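Long-range contacts in endoglucanase (Thermotoga maritima, PDB 1VHO), which probably acts as a metal-dependent aminopeptidase of the M42 family, expected to bind two divalent metal ions per subunit: residues D69-V74 with A153-T158; S76-Q81 with V147-I152; F82-P87 with Y133-V138; I114-P119 with L140-R145. One frame throughout, in Å; residues are numbered along the deposited sequence.

Contact 1. Residues D69-V74 with A153-T158; sequences DEIGFV and AVIDQT
The six-stranded antiparallel sheet that is inserted into the M42 catalytic fold joins strands 73-79 and 152-155 here, through a hydrogen-bonded pair of Phe73 and Ala153. Phe73 N reaches Ala153 O at 2.9 Å (160° at the hydrogen), and Ala153 N returns to Phe73 O at 2.8 Å. On the face of the sheet that carries both side chains, Phe73 CB lies 4.2 Å from Ala153 CB. Beyond this pair, where Ile71 and Ile155 stand further apart, the two backbones separate and a water bridges them. It gives one hydrogen to Glu70 OE1 at 2.8 Å and the other to Ile71 O at 2.7 Å, and accepts Ile155 N at 3.1 Å, which satisfies three groups across the opening. This is also where the inserted sheet meets the catalytic domain: Glu70 is about 6 Å, side chain to side chain, from Asp172, a predicted metal ligand. Glu70 sets CG between its backbone N and carbonyl carbon (chi1 62°), and the chain then runs out straight toward Val154, crossing it at about a right angle. Its carboxylate is buried but well partnered, OE1 also by Lys169 and OE2 by Gly19 N and Arg174. Ile71, itself exposed, rests CD1 3.9 Å from CG1 of the buried Ile155, the two side chains meeting at a slant.

Contact 2. Residues S76-Q81 with V147-I152; sequences SKVEGQ and VRVGDI
Val149 presses a methyl group against the backbone of strand 73-79, and this is the close part of a contact that no hydrogen bond crosses. Val149 CG2 lies 3.9 Å from Ser76 O and 4.0 Å from Lys77 CA, so it rests on the peptide that links them. The torsion explains the fit: with CG1 anti to the backbone N (chi1 163°), CG2 is left beside that N and faces the strand. The solvent side is looser. There Val78 CG2 comes no nearer than 4.4 Å to Val149 CG2, and both residues are exposed. Lys77 points away, its NZ paired with Glu79 OE1 at 2.6 Å. A type II turn from Arg148 to Asp151 presents Val149 at its second position, with Gly150 third, where a side chain would run into the preceding carbonyl oxygen. Asp151 N closes the turn on Arg148 O at 2.9 Å. Asp151 OD2 takes Arg148 N at 2.6 Å, bracing the same turn from the side chain. Gly150 and Asp151 are bonded through their backbones to Val75, while Val147 and Asp151 also touch strand 100-105; on its other flank strand 73-79 is bonded to Arg84 of strand 82-87.

Contact 3. Residues F82-P87 with Y133-V138; sequences FARLEP and YDEIFV
Backbone bonds come first, pairing Ala83 with Val138 and Leu85 with Ile136. Ala83 N to Val138 O and Val138 N to Ala83 O are both 3.0 Å, a hydrogen-bonded antiparallel pair. Leu85 N adds a nearly straight bond to Ile136 O, 2.8 Å and 172° at the hydrogen. Between them Arg84 faces Phe137 as a non-hydrogen-bonded pair.

The charged group is a salt bridge on the Arg84 side of the sheet. A single oxygen, Glu135 OE2, takes both donors: Arg84 NH2 at 2.6 Å and, weakly, NE at 2.9 Å. A bend at chi3 (-81°) brings the edge of the guanidinium to that oxygen, which is met from above the carboxylate plane; the two planes stand 71° apart. Glu135 OE1 is held by Thr132 N, so both oxygens of the carboxylate are engaged. Replacing Arg84 by an alanine would take away both donors to Glu135 OE2, and the carboxylate, left with only Thr132 N among the partners described, would probably be freer to turn.

Apolar contacts fill the rest. Phe82 and Phe137 run side by side with ring planes nearly perpendicular, CD1 of Phe82 being 3.7 Å from CD1 of Phe137. Leu85 CB lies 3.7 Å from Ile136 CG2, their side chains crossing at about a right angle. On the face opposite Arg84, Ala83 CB meets Val138 CG2 at 4.2 Å. Strand 82-87 thus sits between strand 73-79, where Leu85 packs on Phe73 and Val75, and the edge strand 137-139.

Contact 4. Residues I114-P119 with L140-R145; sequences IGMLAP and LSLCER. With SO4 (sulfate ion), chain E.
Asp139 OD1, at the junction where Ala118 and Ser141 meet, is gripped by two groups, Ser141 OG and Gln81 NE2, while OD2 of the same carboxylate takes Ala118 N. One side chain therefore ties both segments together, although no hydrogen bond runs directly from one to the other. Ala118 CB lies 3.4 Å from Ser141 OG.

The rest is apolar and partly open to solvent. Leu142 spreads its two methyl groups over the loop: CD2 lies 3.8 Å from Ala118 CB, and CD1 meets CE of Met116, modelled as selenomethionine, at 3.2 Å, tighter than usual for two carbons. The Met116 chain leaves with CG anti to the backbone N (chi1 -173°), then bends at chi3 (82°), and that bend brings CE across Leu142 at about a right angle.

In the fold, this joins the loops that follow the two outermost strands of the inserted sheet, 108-113 and 137-139, far from the catalytic domain. The second loop opens with a short 3-10 turn, closed by Cys143 N on Leu140 O at 3.0 Å. Further along, Glu110 accepts Glu144 N and Arg145 N, one on each carboxylate oxygen, and Cys143 SG is covalently linked to the arsenic of a cacodylate, probably from the crystallisation liquor. Arg145 offers the edge of its guanidinium to a sulfate of probably the same origin; NE points at O1, an oxygen whose place is doubtful, and NH2 makes a weak bond to O4 at 3.4 Å.

Overall arrangement
From the N terminus, the chain leaves the catalytic domain through 69-74, and contact 1 closes the widest loop where 153-158 returns beside it. Inside that loop lies contact 2, bringing 147-152 back to strand 73-79. Contact 3, within contact 2, adds the edge strand 137-139 to strand 82-87. Contact 4 also falls within contact 2 but crosses contact 3, since 114-119 precedes 133-138 and 140-145 follows it; Phe137 O and Gly115 N, 2.8 Å apart, probably bond where the two meet. Contacts 1 to 3 bind neighbouring strands or turns of one antiparallel sheet, and contact 4 ties together the loops at its far end.

Contact 1. Residues D69-V74 with A153-T158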
loop_
_atom_site.group_PDB
_atom_site.type_symbol
_atom_site.label_atom_id
_atom_site.label_comp_id
_atom_site.label_asym_id
_atom_site.label_seq_id
_atom_site.Cartn_x
_atom_site.Cartn_y
_atom_site.Cartn_z
ATOM N N ASP A 69 2.714 4.531 -0.202
ATOM C CA ASP A 69 2.072 5.678 -0.834
ATOM C C ASP A 69 0.750 5.430 -1.492
ATOM O O ASP A 69 0.174 4.320 -1.563
ATOM C CB ASP A 69 3.073 6.348 -1.835
ATOM C CG ASP A 69 3.292 5.545 -3.104
ATOM O OD1 ASP A 69 2.955 4.339 -3.130
ATOM O OD2 ASP A 69 3.819 6.042 -4.126
ATOM N N GLU A 70 0.178 6.521 -2.005
ATOM C CA GLU A 70 -1.074 6.502 -2.742
ATOM C C GLU A 70 -0.971 7.528 -3.875
ATOM O O GLU A 70 -0.086 8.394 -3.859
ATOM C CB GLU A 70 -2.298 6.879 -1.890
ATOM C CG GLU A 70 -2.199 8.347 -1.337
ATOM C CD GLU A 70 -3.227 8.493 -0.207
ATOM O OE1 GLU A 70 -4.417 8.782 -0.495
ATOM O OE2 GLU A 70 -2.885 8.299 0.969
ATOM N N ILE A 71 -1.916 7.492 -4.778
ATOM C CA ILE A 71 -1.872 8.453 -5.880
ATOM C C ILE A 71 -2.198 9.845 -5.352
ATOM O O ILE A 71 -2.883 10.093 -4.350
ATOM C CB ILE A 71 -2.808 8.059 -7.020
ATOM C CG1 ILE A 71 -4.258 8.163 -6.607
ATOM C CG2 ILE A 71 -2.472 6.640 -7.516
ATOM C CD1 ILE A 71 -5.002 9.209 -7.438
ATOM N N GLY A 72 -1.620 10.803 -6.079
ATOM C CA GLY A 72 -1.835 12.198 -5.724
ATOM C C GLY A 72 -1.675 13.038 -7.017
ATOM O O GLY A 72 -1.248 12.519 -8.073
ATOM N N PHE A 73 -2.055 14.278 -6.887
ATOM C CA PHE A 73 -1.965 15.243 -7.995
ATOM C C PHE A 73 -1.386 16.551 -7.452
ATOM O O PHE A 73 -1.515 16.874 -6.269
ATOM C CB PHE A 73 -3.384 15.606 -8.537
ATOM C CG PHE A 73 -4.209 14.441 -8.966
ATOM C CD1 PHE A 73 -4.169 13.958 -10.250
ATOM C CD2 PHE A 73 -5.064 13.827 -8.046
ATOM C CE1 PHE A 73 -4.943 12.859 -10.642
ATOM C CE2 PHE A 73 -5.805 12.715 -8.423
ATOM C CZ PHE A 73 -5.778 12.241 -9.722
ATOM N N VAL A 74 -0.746 17.304 -8.344
ATOM C CA VAL A 74 -0.240 18.615 -7.958
ATOM C C VAL A 74 -0.905 19.665 -8.845
ATOM O O VAL A 74 -1.166 19.361 -10.026
ATOM C CB VAL A 74 1.315 18.673 -8.112
ATOM C CG1 VAL A 74 1.744 18.352 -9.537
ATOM C CG2 VAL A 74 1.793 20.045 -7.665
ATOM N N ALA A 153 -3.170 17.297 -4.110
ATOM C CA ALA A 153 -4.510 16.738 -3.914
ATOM C C ALA A 153 -4.436 15.219 -3.823
ATOM O O ALA A 153 -3.525 14.624 -4.381
ATOM C CB ALA A 153 -5.362 17.063 -5.166
ATOM N N VAL A 154 -5.344 14.618 -3.041
ATOM C CA VAL A 154 -5.425 13.166 -3.002
ATOM C C VAL A 154 -6.925 12.845 -3.193
ATOM O O VAL A 154 -7.756 13.754 -3.146
ATOM C CB VAL A 154 -4.933 12.566 -1.677
ATOM C CG1 VAL A 154 -3.405 12.818 -1.509
ATOM C CG2 VAL A 154 -5.689 13.224 -0.524
ATOM N N ILE A 155 -7.255 11.581 -3.342
ATOM C CA ILE A 155 -8.664 11.180 -3.461
ATOM C C ILE A 155 -9.364 11.424 -2.134
ATOM O O ILE A 155 -8.853 11.164 -1.040
ATOM C CB ILE A 155 -8.696 9.657 -3.784
ATOM C CG1 ILE A 155 -8.228 9.450 -5.218
ATOM C CG2 ILE A 155 -10.101 9.085 -3.585
ATOM C CD1 ILE A 155 -9.105 10.086 -6.236
ATOM N N ASP A 156 -10.572 12.010 -2.198
ATOM C CA ASP A 156 -11.315 12.310 -0.977
ATOM C C ASP A 156 -12.327 11.165 -0.747
ATOM O O ASP A 156 -13.366 11.178 -1.364
ATOM C CB ASP A 156 -12.036 13.640 -1.108
ATOM C CG ASP A 156 -12.790 14.107 0.109
ATOM O OD1 ASP A 156 -12.640 13.559 1.233
ATOM O OD2 ASP A 156 -13.610 15.046 -0.008
ATOM N N GLN A 157 -11.923 10.184 0.026
ATOM C CA GLN A 157 -12.774 9.015 0.297
ATOM C C GLN A 157 -12.664 8.615 1.768
ATOM O O GLN A 157 -11.535 8.464 2.276
ATOM C CB GLN A 157 -12.259 7.801 -0.502
ATOM C CG GLN A 157 -13.101 6.509 -0.333
ATOM C CD GLN A 157 -14.449 6.635 -0.998
ATOM O OE1 GLN A 157 -14.628 7.260 -2.045
ATOM N NE2 GLN A 157 -15.522 6.002 -0.460
ATOM N N THR A 158 -13.823 8.381 2.357
ATOM C CA THR A 158 -13.851 7.938 3.775
ATOM C C THR A 158 -14.084 6.423 3.737
ATOM O O THR A 158 -15.047 5.985 3.103
ATOM C CB THR A 158 -14.987 8.663 4.482
ATOM O OG1 THR A 158 -14.586 10.074 4.574
ATOM C CG2 THR A 158 -15.200 8.175 5.921
HETATM O O HOH W 1 -5.149 9.312 -3.189
#

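Contact 2. Residues S76-Q81 with V147-I152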
loop_
_atom_site.group_PDB
_atom_site.type_symbol
_atom_site.label_atom_id
_atom_site.label_comp_id
_atom_site.label_asym_id
_atom_site.label_seq_id
_atom_site.Cartn_x
_atom_site.Cartn_y
_atom_site.Cartn_z
ATOM N N SER A 76 -0.749 22.225 -11.320
ATOM C CA SER A 76 0.379 22.658 -12.162
ATOM C C SER A 76 0.122 24.003 -12.810
ATOM O O SER A 76 1.064 24.661 -13.241
ATOM C CB SER A 76 0.583 21.603 -13.260
ATOM O OG SER A 76 -0.648 21.432 -13.930
ATOM N N LYS A 77 -1.137 24.417 -12.876
ATOM C CA LYS A 77 -1.456 25.670 -13.547
ATOM C C LYS A 77 -2.781 26.221 -13.068
ATOM O O LYS A 77 -3.715 25.440 -12.827
ATOM C CB LYS A 77 -1.545 25.324 -15.050
ATOM C CG LYS A 77 -1.917 26.450 -15.974
ATOM C CD LYS A 77 -1.740 26.051 -17.445
ATOM C CE LYS A 77 -2.668 24.901 -17.796
ATOM N NZ LYS A 77 -2.995 24.834 -19.249
ATOM N N VAL A 78 -2.797 27.529 -12.832
ATOM C CA VAL A 78 -4.032 28.188 -12.418
ATOM C C VAL A 78 -4.381 29.223 -13.495
ATOM O O VAL A 78 -3.687 30.233 -13.558
ATOM C CB VAL A 78 -3.936 28.829 -11.040
ATOM C CG1 VAL A 78 -5.089 29.802 -10.786
ATOM C CG2 VAL A 78 -3.928 27.764 -9.946
ATOM N N GLU A 79 -5.282 28.884 -14.428
ATOM C CA GLU A 79 -5.652 29.842 -15.467
ATOM C C GLU A 79 -7.146 30.146 -15.451
ATOM O O GLU A 79 -8.006 29.278 -15.623
ATOM C CB GLU A 79 -5.187 29.459 -16.852
ATOM C CG GLU A 79 -5.702 28.184 -17.468
ATOM C CD GLU A 79 -4.745 27.597 -18.490
ATOM O OE1 GLU A 79 -4.959 26.443 -18.931
ATOM O OE2 GLU A 79 -3.773 28.285 -18.868
ATOM N N GLY A 80 -7.440 31.434 -15.286
ATOM C CA GLY A 80 -8.860 31.849 -15.231
ATOM C C GLY A 80 -9.462 31.149 -14.007
ATOM O O GLY A 80 -8.838 31.069 -12.958
ATOM N N GLN A 81 -10.677 30.599 -14.160
ATOM C CA GLN A 81 -11.263 29.917 -13.007
ATOM C C GLN A 81 -10.896 28.447 -12.964
ATOM O O GLN A 81 -11.414 27.722 -12.103
ATOM C CB GLN A 81 -12.788 30.094 -13.005
ATOM C CG GLN A 81 -13.495 29.379 -14.110
ATOM C CD GLN A 81 -14.970 29.719 -14.236
ATOM O OE1 GLN A 81 -15.295 30.499 -15.129
ATOM N NE2 GLN A 81 -15.880 29.111 -13.473
ATOM N N VAL A 147 -6.241 28.230 -4.041
ATOM C CA VAL A 147 -5.576 26.994 -4.384
ATOM C C VAL A 147 -4.363 27.546 -5.156
ATOM O O VAL A 147 -4.567 28.633 -5.761
ATOM C CB VAL A 147 -6.419 26.003 -5.141
ATOM C CG1 VAL A 147 -5.597 25.093 -6.045
ATOM C CG2 VAL A 147 -7.228 25.100 -4.196
ATOM N N ARG A 148 -3.170 27.030 -4.986
ATOM C CA ARG A 148 -2.023 27.590 -5.699
ATOM C C ARG A 148 -1.236 26.503 -6.416
ATOM O O ARG A 148 -1.277 25.330 -6.060
ATOM C CB ARG A 148 -1.027 28.240 -4.728
ATOM C CG ARG A 148 -1.462 29.485 -3.993
ATOM C CD ARG A 148 -1.050 29.396 -2.533
ATOM N NE ARG A 148 0.371 29.203 -2.300
ATOM C CZ ARG A 148 0.924 28.309 -1.491
ATOM N NH1 ARG A 148 0.198 27.445 -0.790
ATOM N NH2 ARG A 148 2.247 28.252 -1.343
ATOM N N VAL A 149 -0.418 26.968 -7.367
ATOM C CA VAL A 149 0.453 26.051 -8.083
ATOM C C VAL A 149 1.289 25.360 -7.007
ATOM O O VAL A 149 1.737 26.060 -6.103
ATOM C CB VAL A 149 1.316 26.807 -9.109
ATOM C CG1 VAL A 149 2.496 25.963 -9.565
ATOM C CG2 VAL A 149 0.441 27.140 -10.339
ATOM N N GLY A 150 1.439 24.030 -7.059
ATOM C CA GLY A 150 2.231 23.381 -6.004
ATOM C C GLY A 150 1.361 22.715 -4.931
ATOM O O GLY A 150 1.888 21.856 -4.199
ATOM N N ASP A 151 0.072 23.036 -4.884
ATOM C CA ASP A 151 -0.795 22.411 -3.859
ATOM C C ASP A 151 -0.996 20.943 -4.264
ATOM O O ASP A 151 -1.081 20.648 -5.447
ATOM C CB ASP A 151 -2.119 23.164 -3.724
ATOM C CG ASP A 151 -1.925 24.460 -2.896
ATOM O OD1 ASP A 151 -0.928 24.613 -2.180
ATOM O OD2 ASP A 151 -2.781 25.324 -3.002
ATOM N N ILE A 152 -1.112 20.072 -3.257
ATOM C CA ILE A 152 -1.225 18.629 -3.548
ATOM C C ILE A 152 -2.642 18.131 -3.230
ATOM O O ILE A 152 -3.186 18.458 -2.199
ATOM C CB ILE A 152 -0.225 17.873 -2.676
ATOM C CG1 ILE A 152 1.255 18.229 -3.063
ATOM C CG2 ILE A 152 -0.419 16.347 -2.754
ATOM C CD1 ILE A 152 1.595 17.835 -4.481
#

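Contact 3. Residues F82-P87 with Y133-V138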
loop_
_atom_site.group_PDB
_atom_site.type_symbol
_atom_site.label_atom_id
_atom_site.label_comp_id
_atom_site.label_asym_id
_atom_site.label_seq_id
_atom_site.Cartn_x
_atom_site.Cartn_y
_atom_site.Cartn_z
ATOM N N PHE A 82 -10.006 27.949 -13.828
ATOM C CA PHE A 82 -9.699 26.525 -13.813
ATOM C C PHE A 82 -8.284 26.175 -13.390
ATOM O O PHE A 82 -7.278 26.697 -13.895
ATOM C CB PHE A 82 -10.042 25.871 -15.158
ATOM C CG PHE A 82 -11.454 26.136 -15.620
ATOM C CD1 PHE A 82 -12.543 25.537 -15.005
ATOM C CD2 PHE A 82 -11.702 27.023 -16.673
ATOM C CE1 PHE A 82 -13.838 25.797 -15.391
ATOM C CE2 PHE A 82 -12.993 27.297 -17.063
ATOM C CZ PHE A 82 -14.078 26.682 -16.441
ATOM N N ALA A 83 -8.159 25.315 -12.375
ATOM C CA ALA A 83 -6.825 24.860 -11.943
ATOM C C ALA A 83 -6.601 23.484 -12.578
ATOM O O ALA A 83 -7.447 22.566 -12.474
ATOM C CB ALA A 83 -6.672 24.766 -10.453
ATOM N N ARG A 84 -5.436 23.304 -13.191
ATOM C CA ARG A 84 -5.116 22.030 -13.811
ATOM C C ARG A 84 -4.337 21.130 -12.829
ATOM O O ARG A 84 -3.503 21.664 -12.115
ATOM C CB ARG A 84 -4.211 22.262 -15.058
ATOM C CG ARG A 84 -3.672 20.921 -15.554
ATOM C CD ARG A 84 -2.690 21.095 -16.690
ATOM N NE ARG A 84 -3.378 21.285 -17.972
ATOM C CZ ARG A 84 -2.739 21.755 -19.042
ATOM N NH1 ARG A 84 -1.442 22.071 -18.962
ATOM N NH2 ARG A 84 -3.408 21.919 -20.171
ATOM N N LEU A 85 -4.641 19.841 -12.789
ATOM C CA LEU A 85 -3.943 18.933 -11.885
ATOM C C LEU A 85 -3.131 17.895 -12.675
ATOM O O LEU A 85 -3.675 17.368 -13.646
ATOM C CB LEU A 85 -4.938 18.109 -11.043
ATOM C CG LEU A 85 -5.898 18.894 -10.140
ATOM C CD1 LEU A 85 -6.790 17.910 -9.363
ATOM C CD2 LEU A 85 -5.126 19.756 -9.164
ATOM N N GLU A 86 -1.917 17.620 -12.256
ATOM C CA GLU A 86 -1.077 16.621 -12.881
ATOM C C GLU A 86 -0.748 15.524 -11.867
ATOM O O GLU A 86 -0.485 15.855 -10.728
ATOM C CB GLU A 86 0.270 17.270 -13.333
ATOM C CG GLU A 86 -0.001 18.127 -14.558
ATOM C CD GLU A 86 1.220 18.594 -15.306
ATOM O OE1 GLU A 86 1.012 19.197 -16.379
ATOM O OE2 GLU A 86 2.362 18.374 -14.835
ATOM N N PRO A 87 -0.764 14.259 -12.255
ATOM C CA PRO A 87 -0.416 13.192 -11.344
ATOM C C PRO A 87 0.983 13.365 -10.787
ATOM O O PRO A 87 1.863 13.970 -11.445
ATOM C CB PRO A 87 -0.507 11.909 -12.153
ATOM C CG PRO A 87 -1.128 12.282 -13.446
ATOM C CD PRO A 87 -0.991 13.788 -13.630
ATOM N N TYR A 133 -11.124 18.069 -22.991
ATOM C CA TYR A 133 -11.499 16.758 -22.547
ATOM C C TYR A 133 -10.483 15.975 -21.739
ATOM O O TYR A 133 -10.824 15.348 -20.721
ATOM C CB TYR A 133 -11.853 15.866 -23.776
ATOM N N ASP A 134 -9.242 15.893 -22.192
ATOM C CA ASP A 134 -8.228 15.126 -21.495
ATOM C C ASP A 134 -7.694 15.726 -20.209
ATOM O O ASP A 134 -7.247 14.965 -19.341
ATOM C CB ASP A 134 -7.040 14.890 -22.451
ATOM C CG ASP A 134 -6.541 16.203 -23.019
ATOM O OD1 ASP A 134 -7.125 16.726 -23.994
ATOM O OD2 ASP A 134 -5.543 16.725 -22.485
ATOM N N GLU A 135 -7.686 17.045 -20.047
ATOM C CA GLU A 135 -7.159 17.657 -18.848
ATOM C C GLU A 135 -7.940 17.337 -17.566
ATOM O O GLU A 135 -9.152 17.208 -17.524
ATOM C CB GLU A 135 -7.099 19.178 -18.950
ATOM C CG GLU A 135 -6.416 19.732 -20.179
ATOM C CD GLU A 135 -6.544 21.248 -20.228
ATOM O OE1 GLU A 135 -7.332 21.742 -21.061
ATOM O OE2 GLU A 135 -5.860 21.928 -19.424
ATOM N N ILE A 136 -7.155 17.258 -16.501
ATOM C CA ILE A 136 -7.701 17.012 -15.153
ATOM C C ILE A 136 -7.814 18.402 -14.516
ATOM O O ILE A 136 -6.792 19.044 -14.380
ATOM C CB ILE A 136 -6.693 16.223 -14.295
ATOM C CG1 ILE A 136 -6.283 14.946 -15.040
ATOM C CG2 ILE A 136 -7.278 15.880 -12.922
ATOM C CD1 ILE A 136 -7.457 14.145 -15.507
ATOM N N PHE A 137 -9.015 18.841 -14.166
ATOM C CA PHE A 137 -9.100 20.177 -13.590
ATOM C C PHE A 137 -10.163 20.279 -12.505
ATOM O O PHE A 137 -11.003 19.404 -12.367
ATOM C CB PHE A 137 -9.491 21.203 -14.704
ATOM C CG PHE A 137 -10.880 21.093 -15.215
ATOM C CD1 PHE A 137 -11.911 21.874 -14.692
ATOM C CD2 PHE A 137 -11.218 20.180 -16.212
ATOM C CE1 PHE A 137 -13.201 21.746 -15.153
ATOM C CE2 PHE A 137 -12.504 20.042 -16.693
ATOM C CZ PHE A 137 -13.518 20.837 -16.145
ATOM N N VAL A 138 -10.108 21.386 -11.775
ATOM C CA VAL A 138 -11.142 21.696 -10.784
ATOM C C VAL A 138 -11.532 23.153 -11.058
ATOM O O VAL A 138 -10.662 23.890 -11.585
ATOM C CB VAL A 138 -10.779 21.475 -9.333
ATOM C CG1 VAL A 138 -10.636 19.953 -9.095
ATOM C CG2 VAL A 138 -9.550 22.230 -8.860
#

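Contact 4. Residues I114-P119 with L140-R145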
loop_
_atom_site.group_PDB
_atom_site.type_symbol
_atom_site.label_atom_id
_atom_site.label_comp_id
_atom_site.label_asym_id
_atom_site.label_seq_id
_atom_site.Cartn_x
_atom_site.Cartn_y
_atom_site.Cartn_z
ATOM N N ILE A 114 -13.213 16.542 -9.575
ATOM C CA ILE A 114 -12.492 16.650 -10.840
ATOM C C ILE A 114 -13.457 16.751 -12.018
ATOM O O ILE A 114 -14.487 16.045 -12.118
ATOM C CB ILE A 114 -11.572 15.427 -11.049
ATOM C CG1 ILE A 114 -10.393 15.489 -10.055
ATOM C CG2 ILE A 114 -11.060 15.377 -12.489
ATOM C CD1 ILE A 114 -9.590 14.211 -10.061
ATOM N N GLY A 115 -13.246 17.771 -12.853
ATOM C CA GLY A 115 -14.015 18.011 -14.033
ATOM C C GLY A 115 -15.381 18.631 -13.853
ATOM O O GLY A 115 -16.076 18.880 -14.842
HETATM N N MSE A 116 -15.803 18.946 -12.614
HETATM C CA MSE A 116 -17.080 19.524 -12.395
HETATM C C MSE A 116 -17.068 21.037 -12.626
HETATM O O MSE A 116 -16.296 21.725 -11.999
HETATM C CB MSE A 116 -17.579 19.285 -10.933
HETATM C CG MSE A 116 -19.049 19.791 -10.795
HETATM SE SE MSE A 116 -19.591 19.284 -8.960
HETATM C CE MSE A 116 -18.849 20.671 -8.000
ATOM N N LEU A 117 -18.007 21.552 -13.409
ATOM C CA LEU A 117 -18.080 22.997 -13.606
ATOM C C LEU A 117 -19.118 23.588 -12.645
ATOM O O LEU A 117 -20.143 22.947 -12.390
ATOM C CB LEU A 117 -18.639 23.320 -15.034
ATOM C CG LEU A 117 -17.720 22.839 -16.182
ATOM C CD1 LEU A 117 -18.392 23.016 -17.540
ATOM C CD2 LEU A 117 -16.396 23.563 -16.095
ATOM N N ALA A 118 -18.870 24.800 -12.189
ATOM C CA ALA A 118 -19.864 25.510 -11.373
ATOM C C ALA A 118 -21.058 25.816 -12.305
ATOM O O ALA A 118 -20.858 25.926 -13.528
ATOM C CB ALA A 118 -19.294 26.876 -10.966
ATOM N N PRO A 119 -22.270 25.834 -11.802
ATOM C CA PRO A 119 -23.434 26.123 -12.635
ATOM C C PRO A 119 -23.189 27.341 -13.523
ATOM O O PRO A 119 -22.834 28.399 -13.033
ATOM C CB PRO A 119 -24.535 26.377 -11.636
ATOM C CG PRO A 119 -24.125 25.536 -10.415
ATOM C CD PRO A 119 -22.625 25.701 -10.357
ATOM N N LEU A 140 -12.179 26.534 -9.789
ATOM C CA LEU A 140 -11.802 27.373 -8.655
ATOM C C LEU A 140 -12.879 28.257 -8.098
ATOM O O LEU A 140 -12.843 28.620 -6.907
ATOM C CB LEU A 140 -10.597 28.238 -9.024
ATOM C CG LEU A 140 -9.191 27.733 -8.714
ATOM C CD1 LEU A 140 -9.107 26.224 -8.565
ATOM C CD2 LEU A 140 -8.230 28.228 -9.788
ATOM N N SER A 141 -13.930 28.566 -8.878
ATOM C CA SER A 141 -15.002 29.402 -8.369
ATOM C C SER A 141 -15.796 28.642 -7.316
ATOM O O SER A 141 -16.627 29.254 -6.635
ATOM C CB SER A 141 -15.903 29.885 -9.518
ATOM O OG SER A 141 -16.620 28.794 -10.017
ATOM N N LEU A 142 -15.632 27.327 -7.212
ATOM C CA LEU A 142 -16.280 26.489 -6.239
ATOM C C LEU A 142 -15.482 26.373 -4.938
ATOM O O LEU A 142 -16.009 25.792 -3.983
ATOM C CB LEU A 142 -16.530 25.071 -6.773
ATOM C CG LEU A 142 -17.545 24.993 -7.929
ATOM C CD1 LEU A 142 -17.616 23.625 -8.548
ATOM C CD2 LEU A 142 -18.931 25.449 -7.493
ATOM N N CYS A 143 -14.259 26.862 -4.858
ATOM C CA CYS A 143 -13.517 26.723 -3.611
ATOM C C CYS A 143 -13.786 27.868 -2.637
ATOM O O CYS A 143 -14.090 28.980 -3.022
ATOM C CB CYS A 143 -12.003 26.630 -3.774
ATOM S SG CYS A 143 -11.378 25.788 -5.182
ATOM N N GLU A 144 -13.470 27.544 -1.378
ATOM C CA GLU A 144 -13.673 28.527 -0.311
ATOM C C GLU A 144 -12.719 29.693 -0.486
ATOM O O GLU A 144 -13.131 30.856 -0.462
ATOM C CB GLU A 144 -13.499 27.844 1.045
ATOM C CG GLU A 144 -14.532 26.725 1.247
ATOM C CD GLU A 144 -15.946 27.279 1.168
ATOM O OE1 GLU A 144 -16.742 26.747 0.360
ATOM O OE2 GLU A 144 -16.239 28.254 1.889
ATOM N N ARG A 145 -11.443 29.376 -0.577
ATOM C CA ARG A 145 -10.378 30.333 -0.749
ATOM C C ARG A 145 -9.444 29.828 -1.853
ATOM O O ARG A 145 -9.738 28.821 -2.504
ATOM C CB ARG A 145 -9.566 30.581 0.512
ATOM C CG ARG A 145 -10.220 30.478 1.847
ATOM C CD ARG A 145 -10.002 31.598 2.796
ATOM N NE ARG A 145 -8.693 32.221 2.881
ATOM C CZ ARG A 145 -8.214 32.669 4.052
ATOM N NH1 ARG A 145 -8.953 32.525 5.151
ATOM N NH2 ARG A 145 -7.026 33.240 4.127
HETATM S S SO4 E . -6.291 33.051 -0.014
HETATM O O1 SO4 E . -7.065 31.950 0.636
HETATM O O2 SO4 E . -5.142 32.461 -0.778
HETATM O O3 SO4 E . -7.199 33.795 -0.939
HETATM O O4 SO4 E . -5.778 33.974 1.048
#